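Local coordinates for protein glycosyl transferase (Staphylococcus aureus, PDB 5TZJ) that is a family 2 glycosyl transferase, also carrying a TarS-type linker domain, that binds uridine-diphosphate-N-acetylglucosamine in a pocket, at residues A[146-151]-A[247-252]; A[174-179]-A[223-228]. One frame throughout, in Å; residues are numbered along the deposited sequence.

Contact 1 of 2, residues A[146-151]-A[247-252]; sequences RIIYTL and AEFLNR
Arg252 reaches the short 3-10 turn that carries Ile148 with one directed polar bond, its NH1 donating to Ile148 O at 3.0 Å. The nitrogen sits in the carbonyl plane on a lone pair, but the N-H...O angle of 145° and an oxygen lying 20° out of the guanidinium plane show a bent bond. NH2 extends the polar link through a water that accepts from Arg252 NH2, at 3.0 Å, and from Leu151 N. Arg252 CG lies across from the backbone N (chi1 162°) and the chain bends at chi2, which carries the side chain past the Tyr149 ring before its head meets the loop.

Two flat groups are covered on their faces. Leu151 CD1 lies 3.4 Å above the guanidinium plane of Arg252, over its centre. The Tyr149 ring takes Arg252 CB on one face in a CH-pi contact, 4.0 Å from the centroid, while Arg146 NH2 covers the centre of the opposite face. These groups join the loop between strands 139-140 and 156-158, in the glycosyl transferase family 2 range, to helix 239-256 of the TarS linker range.

Van der Waals contacts complete the seam. Ile148 CD1 abuts the helix at Phe249 CB, 3.7 Å away, and Leu151 CD1 meets the Phe249 ring at its edge, in plane, 3.8 Å from CE1. Asn251 offers Tyr149 OH its CB at 3.7 Å, while its OD1 accepts from Met294 N.

Contact 2 of 2, residues A[174-179]-A[223-228]; sequences KSAEDQ and EVMRLI. With UD1 (uridine-diphosphate-N-acetylglucosamine), chain C.
Glu177 OE1 is gripped twice: O4' of uridine-diphosphate-N-acetylglucosamine donates to it at 2.7 Å, and Arg75 NH1 forms a salt bridge with it. The other oxygen, Glu177 OE2, accepts from O6' of the same ligand, also at 2.7 Å. The carboxylate thus spans the O4' and O6' hydroxyls of the sugar, one to each oxygen, which fixes its rotation against the sugar. Its CG lies between the backbone N and carbonyl carbon (chi1 85°) and the chain bends again at chi2, curling the acid toward the ligand while its CB points away from helix 218-233.

The other side of segment 174-179 packs on that helix without a hydrogen bond across. Ala176, with a positive phi of 68°, turns its CB toward the helix, where Met225 CE stands 4.1 Å from it. Ala176 O is approached by Val224 CG1 at 3.4 Å, yet it also accepts from Gln179 N, three residues on, where the chain turns into helix 177-188, so this carbonyl of a buried residue has a polar partner. Gln179 touches with two parts of its side chain: CB meets Ile228 CD1 at 3.7 Å, and OE1 lies 3.6 Å from Met225 CE. Met225, bent at chi2 and chi3, brings its methyl across the end of the glutamine.

Leu180 and Met183, farther along helix 177-188, also touch Ile228, and Phe249 and Arg252 of helix 239-256 touch Gln179.

One short segment therefore serves two chemistries. The hydrogen bonds to the ligand and the salt bridge to Arg75 orient the carboxylate, whereas the helix side is held by van der Waals contacts, in which apolar carbons of the helix also touch Ala176 O and Gln179 OE1, with no hydrogen bond across.

Both contacts are buried, their centres about 13 Å apart and each within about 9 Å of the centre of the chain, and both set the TarS linker range against the part that holds the ligand. Contact 1 uses helix 239-256 and contact 2 the preceding helix 218-233, while Leu151 and the start of helix 177-188 bring their other halves together. The two contacts adjoin directly: Phe249 CZ lies 3.6 Å from Ile228 CD1, and Gln179 touches both Phe249 and Arg252. Contact 1 buries more surface, 381 against 209 Å², and is bridged by an arginine and a water. Contact 2 has no hydrogen bond across; the Glu177 carboxylate bonds the ligand on the pocket side.

Contact 1 of 2, residues A[146-151]-A[247-252]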
loop_
_atom_site.group_PDB
_atom_site.type_symbol
_atom_site.label_atom_id
_atom_site.label_comp_id
_atom_site.label_asym_id
_atom_site.label_seq_id
_atom_site.Cartn_x
_atom_site.Cartn_y
_atom_site.Cartn_z
ATOM N N ARG A 146 -7.317 2.812 11.304
ATOM C CA ARG A 146 -7.286 1.923 10.152
ATOM C C ARG A 146 -6.200 2.322 9.144
ATOM O O ARG A 146 -6.349 2.035 7.958
ATOM C CB ARG A 146 -8.642 1.908 9.445
ATOM C CG ARG A 146 -9.843 1.869 10.354
ATOM C CD ARG A 146 -10.465 0.477 10.339
ATOM N NE ARG A 146 -10.733 0.048 8.975
ATOM C CZ ARG A 146 -10.958 -1.210 8.642
ATOM N NH1 ARG A 146 -10.980 -2.132 9.593
ATOM N NH2 ARG A 146 -11.159 -1.544 7.374
ATOM N N ILE A 147 -5.121 2.981 9.572
ATOM C CA ILE A 147 -4.128 3.398 8.568
ATOM C C ILE A 147 -3.523 2.197 7.856
ATOM O O ILE A 147 -3.072 2.310 6.715
ATOM C CB ILE A 147 -3.023 4.261 9.178
ATOM C CG1 ILE A 147 -2.335 3.512 10.328
ATOM C CG2 ILE A 147 -3.594 5.621 9.609
ATOM C CD1 ILE A 147 -1.031 4.194 10.793
ATOM N N ILE A 148 -3.511 1.028 8.498
ATOM C CA ILE A 148 -2.917 -0.119 7.841
ATOM C C ILE A 148 -3.719 -0.554 6.614
ATOM O O ILE A 148 -3.190 -1.277 5.757
ATOM C CB ILE A 148 -2.754 -1.247 8.872
ATOM C CG1 ILE A 148 -1.738 -2.265 8.379
ATOM C CG2 ILE A 148 -4.084 -1.960 9.109
ATOM C CD1 ILE A 148 -1.262 -3.240 9.473
ATOM N N TYR A 149 -4.983 -0.156 6.502
ATOM C CA TYR A 149 -5.785 -0.425 5.319
ATOM C C TYR A 149 -5.465 0.496 4.143
ATOM O O TYR A 149 -6.077 0.313 3.082
ATOM C CB TYR A 149 -7.268 -0.369 5.674
ATOM C CG TYR A 149 -7.607 -1.601 6.499
ATOM C CD1 TYR A 149 -7.356 -1.634 7.864
ATOM C CD2 TYR A 149 -8.091 -2.759 5.899
ATOM C CE1 TYR A 149 -7.629 -2.787 8.633
ATOM C CE2 TYR A 149 -8.371 -3.939 6.672
ATOM C CZ TYR A 149 -8.107 -3.936 8.022
ATOM O OH TYR A 149 -8.336 -5.076 8.782
ATOM N N THR A 150 -4.492 1.422 4.276
ATOM C CA THR A 150 -4.034 2.227 3.141
ATOM C C THR A 150 -2.501 2.294 3.135
ATOM O O THR A 150 -1.891 2.963 3.970
ATOM C CB THR A 150 -4.681 3.629 3.109
ATOM O OG1 THR A 150 -4.160 4.351 1.976
ATOM C CG2 THR A 150 -4.425 4.439 4.370
ATOM N N LEU A 151 -1.886 1.564 2.190
ATOM C CA LEU A 151 -0.436 1.460 2.073
ATOM C C LEU A 151 0.094 2.095 0.789
ATOM O O LEU A 151 1.292 1.997 0.511
ATOM C CB LEU A 151 0.003 -0.028 2.170
ATOM C CG LEU A 151 -0.504 -0.670 3.464
ATOM C CD1 LEU A 151 -0.134 -2.170 3.512
ATOM C CD2 LEU A 151 0.082 0.110 4.629
ATOM N N ALA A 247 -0.764 -9.101 13.212
ATOM C CA ALA A 247 -2.118 -9.624 13.093
ATOM C C ALA A 247 -3.012 -8.687 12.297
ATOM O O ALA A 247 -3.762 -9.136 11.429
ATOM C CB ALA A 247 -2.731 -9.893 14.494
ATOM N N GLU A 248 -2.945 -7.374 12.567
ATOM C CA GLU A 248 -3.776 -6.434 11.811
ATOM C C GLU A 248 -3.407 -6.449 10.333
ATOM O O GLU A 248 -4.291 -6.307 9.463
ATOM C CB GLU A 248 -3.640 -4.991 12.318
ATOM C CG GLU A 248 -4.402 -4.708 13.596
ATOM C CD GLU A 248 -5.855 -5.225 13.587
ATOM O OE1 GLU A 248 -6.609 -5.013 12.575
ATOM O OE2 GLU A 248 -6.220 -5.846 14.614
ATOM N N PHE A 249 -2.105 -6.512 10.044
ATOM C CA PHE A 249 -1.687 -6.607 8.651
ATOM C C PHE A 249 -2.251 -7.873 8.017
ATOM O O PHE A 249 -2.674 -7.861 6.854
ATOM C CB PHE A 249 -0.148 -6.592 8.510
ATOM C CG PHE A 249 0.286 -6.698 7.059
ATOM C CD1 PHE A 249 0.109 -5.622 6.198
ATOM C CD2 PHE A 249 0.683 -7.914 6.533
ATOM C CE1 PHE A 249 0.436 -5.726 4.824
ATOM C CE2 PHE A 249 1.023 -8.013 5.170
ATOM C CZ PHE A 249 0.890 -6.921 4.331
ATOM N N LEU A 250 -2.274 -8.970 8.770
ATOM C CA LEU A 250 -2.816 -10.216 8.216
ATOM C C LEU A 250 -4.334 -10.114 7.996
ATOM O O LEU A 250 -4.844 -10.610 6.992
ATOM C CB LEU A 250 -2.463 -11.387 9.133
ATOM C CG LEU A 250 -0.962 -11.737 9.218
ATOM C CD1 LEU A 250 -0.698 -12.785 10.346
ATOM C CD2 LEU A 250 -0.456 -12.296 7.867
ATOM N N ASN A 251 -5.073 -9.435 8.904
ATOM C CA ASN A 251 -6.506 -9.228 8.682
ATOM C C ASN A 251 -6.762 -8.496 7.366
ATOM O O ASN A 251 -7.637 -8.883 6.574
ATOM C CB ASN A 251 -7.113 -8.415 9.831
ATOM C CG ASN A 251 -7.244 -9.226 11.111
ATOM O OD1 ASN A 251 -7.272 -10.472 11.108
ATOM N ND2 ASN A 251 -7.331 -8.528 12.215
ATOM N N ARG A 252 -6.059 -7.366 7.180
ATOM C CA ARG A 252 -6.138 -6.606 5.944
ATOM C C ARG A 252 -5.828 -7.490 4.736
ATOM O O ARG A 252 -6.571 -7.499 3.741
ATOM C CB ARG A 252 -5.150 -5.433 6.011
ATOM C CG ARG A 252 -4.824 -4.839 4.622
ATOM C CD ARG A 252 -3.298 -4.534 4.381
ATOM N NE ARG A 252 -3.066 -4.364 2.934
ATOM C CZ ARG A 252 -3.281 -3.234 2.270
ATOM N NH1 ARG A 252 -3.641 -2.147 2.920
ATOM N NH2 ARG A 252 -3.098 -3.181 0.944
HETATM O O HOH W 1 -3.579 -0.322 0.339
#

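Contact 2 of 2, residues A[174-179]-A[223-228]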
loop_
_atom_site.group_PDB
_atom_site.type_symbol
_atom_site.label_atom_id
_atom_site.label_comp_id
_atom_site.label_asym_id
_atom_site.label_seq_id
_atom_site.Cartn_x
_atom_site.Cartn_y
_atom_site.Cartn_z
ATOM N N LYS A 174 5.903 -4.843 -10.507
ATOM C CA LYS A 174 4.788 -4.109 -11.098
ATOM C C LYS A 174 3.884 -3.489 -10.031
ATOM O O LYS A 174 3.365 -2.380 -10.228
ATOM C CB LYS A 174 3.978 -5.007 -12.040
ATOM C CG LYS A 174 4.776 -5.612 -13.200
ATOM C CD LYS A 174 4.811 -4.705 -14.412
ATOM C CE LYS A 174 5.647 -5.314 -15.514
ATOM N NZ LYS A 174 5.620 -4.479 -16.753
ATOM N N SER A 175 3.692 -4.172 -8.895
ATOM C CA SER A 175 2.754 -3.712 -7.864
ATOM C C SER A 175 3.053 -4.400 -6.524
ATOM O O SER A 175 3.839 -5.353 -6.442
ATOM C CB SER A 175 1.288 -3.967 -8.280
ATOM O OG SER A 175 0.991 -5.372 -8.395
ATOM N N ALA A 176 2.369 -3.925 -5.475
ATOM C CA ALA A 176 2.607 -4.231 -4.066
ATOM C C ALA A 176 3.927 -3.660 -3.542
ATOM O O ALA A 176 4.197 -3.770 -2.338
ATOM C CB ALA A 176 2.545 -5.737 -3.762
ATOM N N GLU A 177 4.719 -2.998 -4.391
ATOM C CA GLU A 177 5.959 -2.340 -3.968
ATOM C C GLU A 177 5.685 -1.253 -2.922
ATOM O O GLU A 177 6.515 -0.999 -2.039
ATOM C CB GLU A 177 6.697 -1.805 -5.234
ATOM C CG GLU A 177 6.299 -0.410 -5.804
ATOM C CD GLU A 177 4.778 -0.168 -6.127
ATOM O OE1 GLU A 177 4.338 1.011 -6.082
ATOM O OE2 GLU A 177 4.008 -1.107 -6.428
ATOM N N ASP A 178 4.503 -0.664 -2.941
ATOM C CA ASP A 178 4.244 0.414 -1.990
ATOM C C ASP A 178 3.996 -0.138 -0.597
ATOM O O ASP A 178 4.250 0.541 0.397
ATOM C CB ASP A 178 3.052 1.250 -2.469
ATOM C CG ASP A 178 1.853 0.381 -2.941
ATOM O OD1 ASP A 178 1.962 -0.872 -3.059
ATOM O OD2 ASP A 178 0.791 0.965 -3.215
ATOM N N GLN A 179 3.522 -1.378 -0.497
ATOM C CA GLN A 179 3.074 -1.841 0.813
ATOM C C GLN A 179 4.237 -1.879 1.790
ATOM O O GLN A 179 4.095 -1.455 2.945
ATOM C CB GLN A 179 2.429 -3.215 0.693
ATOM C CG GLN A 179 1.093 -3.131 -0.098
ATOM C CD GLN A 179 0.291 -4.408 0.001
ATOM O OE1 GLN A 179 0.336 -5.123 1.021
ATOM N NE2 GLN A 179 -0.472 -4.694 -1.038
ATOM N N GLU A 223 6.816 -12.612 -1.718
ATOM C CA GLU A 223 8.077 -12.177 -1.130
ATOM C C GLU A 223 7.929 -10.791 -0.503
ATOM O O GLU A 223 8.523 -10.505 0.539
ATOM C CB GLU A 223 9.194 -12.155 -2.208
ATOM C CG GLU A 223 10.481 -11.430 -1.761
ATOM C CD GLU A 223 11.230 -12.201 -0.685
ATOM O OE1 GLU A 223 12.206 -11.671 -0.120
ATOM O OE2 GLU A 223 10.839 -13.358 -0.373
ATOM N N VAL A 224 7.186 -9.887 -1.143
ATOM C CA VAL A 224 6.971 -8.580 -0.483
ATOM C C VAL A 224 6.166 -8.767 0.810
ATOM O O VAL A 224 6.380 -8.057 1.807
ATOM C CB VAL A 224 6.231 -7.614 -1.421
ATOM C CG1 VAL A 224 5.866 -6.279 -0.688
ATOM C CG2 VAL A 224 7.009 -7.397 -2.785
ATOM N N MET A 225 5.238 -9.725 0.818
ATOM C CA MET A 225 4.465 -9.947 2.059
ATOM C C MET A 225 5.371 -10.470 3.186
ATOM O O MET A 225 5.305 -9.983 4.329
ATOM C CB MET A 225 3.291 -10.904 1.795
ATOM C CG MET A 225 2.255 -10.395 0.753
ATOM S SD MET A 225 1.596 -8.758 1.100
ATOM C CE MET A 225 2.415 -7.759 -0.187
ATOM N N ARG A 226 6.230 -11.453 2.871
ATOM C CA ARG A 226 7.227 -11.942 3.824
ATOM C C ARG A 226 8.114 -10.810 4.349
ATOM O O ARG A 226 8.388 -10.729 5.553
ATOM C CB ARG A 226 8.076 -13.033 3.153
ATOM C CG ARG A 226 9.034 -13.740 4.102
ATOM C CD ARG A 226 9.985 -14.658 3.344
ATOM N NE ARG A 226 10.939 -13.862 2.559
ATOM C CZ ARG A 226 11.971 -13.180 3.076
ATOM N NH1 ARG A 226 12.210 -13.239 4.386
ATOM N NH2 ARG A 226 12.799 -12.480 2.259
ATOM N N LEU A 227 8.653 -9.968 3.452
ATOM C CA LEU A 227 9.478 -8.855 3.923
ATOM C C LEU A 227 8.715 -7.976 4.906
ATOM O O LEU A 227 9.300 -7.449 5.856
ATOM C CB LEU A 227 9.994 -7.997 2.739
ATOM C CG LEU A 227 10.999 -8.698 1.825
ATOM C CD1 LEU A 227 11.237 -7.962 0.503
ATOM C CD2 LEU A 227 12.334 -8.812 2.565
ATOM N N ILE A 228 7.416 -7.772 4.675
ATOM C CA ILE A 228 6.611 -6.976 5.602
ATOM C C ILE A 228 6.522 -7.651 6.955
ATOM O O ILE A 228 6.659 -7.000 7.989
ATOM C CB ILE A 228 5.212 -6.695 5.018
ATOM C CG1 ILE A 228 5.322 -5.639 3.912
ATOM C CG2 ILE A 228 4.276 -6.045 6.070
ATOM C CD1 ILE A 228 4.033 -5.601 3.053
HETATM C "C1'" UD1 C . -1.837 2.079 -7.772
HETATM C "C2'" UD1 C . -1.228 2.953 -6.683
HETATM C "C3'" UD1 C . 0.137 3.329 -7.154
HETATM C "C4'" UD1 C . 0.966 2.095 -7.065
HETATM C "C5'" UD1 C . 0.490 1.141 -8.163
HETATM C "C6'" UD1 C . 1.258 -0.147 -8.115
HETATM C "C7'" UD1 C . -3.094 4.050 -5.412
HETATM C "C8'" UD1 C . -3.296 2.745 -4.664
HETATM N "N2'" UD1 C . -2.078 4.149 -6.429
HETATM O "O1'" UD1 C . -1.981 2.886 -8.882
HETATM O "O3'" UD1 C . 0.693 4.449 -6.409
HETATM O "O4'" UD1 C . 2.334 2.420 -7.220
HETATM O "O5'" UD1 C . -0.964 0.863 -8.005
HETATM O "O6'" UD1 C . 1.383 -0.576 -6.781
HETATM O "O7'" UD1 C . -3.772 4.990 -5.195
HETATM N N1 UD1 C . 4.857 3.942 -13.771
HETATM C C2 UD1 C . 6.333 3.975 -13.975
HETATM N N3 UD1 C . 7.026 2.862 -14.697
HETATM C C4 UD1 C . 6.230 1.740 -15.184
HETATM C C5 UD1 C . 4.749 1.698 -14.952
HETATM C C6 UD1 C . 4.075 2.809 -14.238
HETATM O O2 UD1 C . 6.950 4.886 -13.573
HETATM O O4 UD1 C . 6.779 0.857 -15.758
HETATM C C1B UD1 C . 4.239 5.005 -13.021
HETATM C C2B UD1 C . 2.864 5.585 -13.667
HETATM O "O2'" UD1 C . 3.206 6.567 -14.723
HETATM C C3B UD1 C . 2.204 6.089 -12.625
HETATM C C4B UD1 C . 2.625 5.244 -11.406
HETATM O O4B UD1 C . 3.903 4.499 -11.836
HETATM O O3B UD1 C . 2.650 7.495 -12.313
HETATM C C5B UD1 C . 1.676 4.260 -11.003
HETATM O O5B UD1 C . 1.425 3.382 -12.066
HETATM P PA UD1 C . -0.160 3.141 -12.457
HETATM O O1A UD1 C . -0.265 2.434 -13.784
HETATM O O2A UD1 C . -0.896 4.469 -12.468
HETATM O O3A UD1 C . -0.728 2.205 -11.199
HETATM P PB UD1 C . -2.184 2.314 -10.421
HETATM O O1B UD1 C . -3.182 3.218 -11.109
HETATM O O2B UD1 C . -2.655 0.872 -10.519
#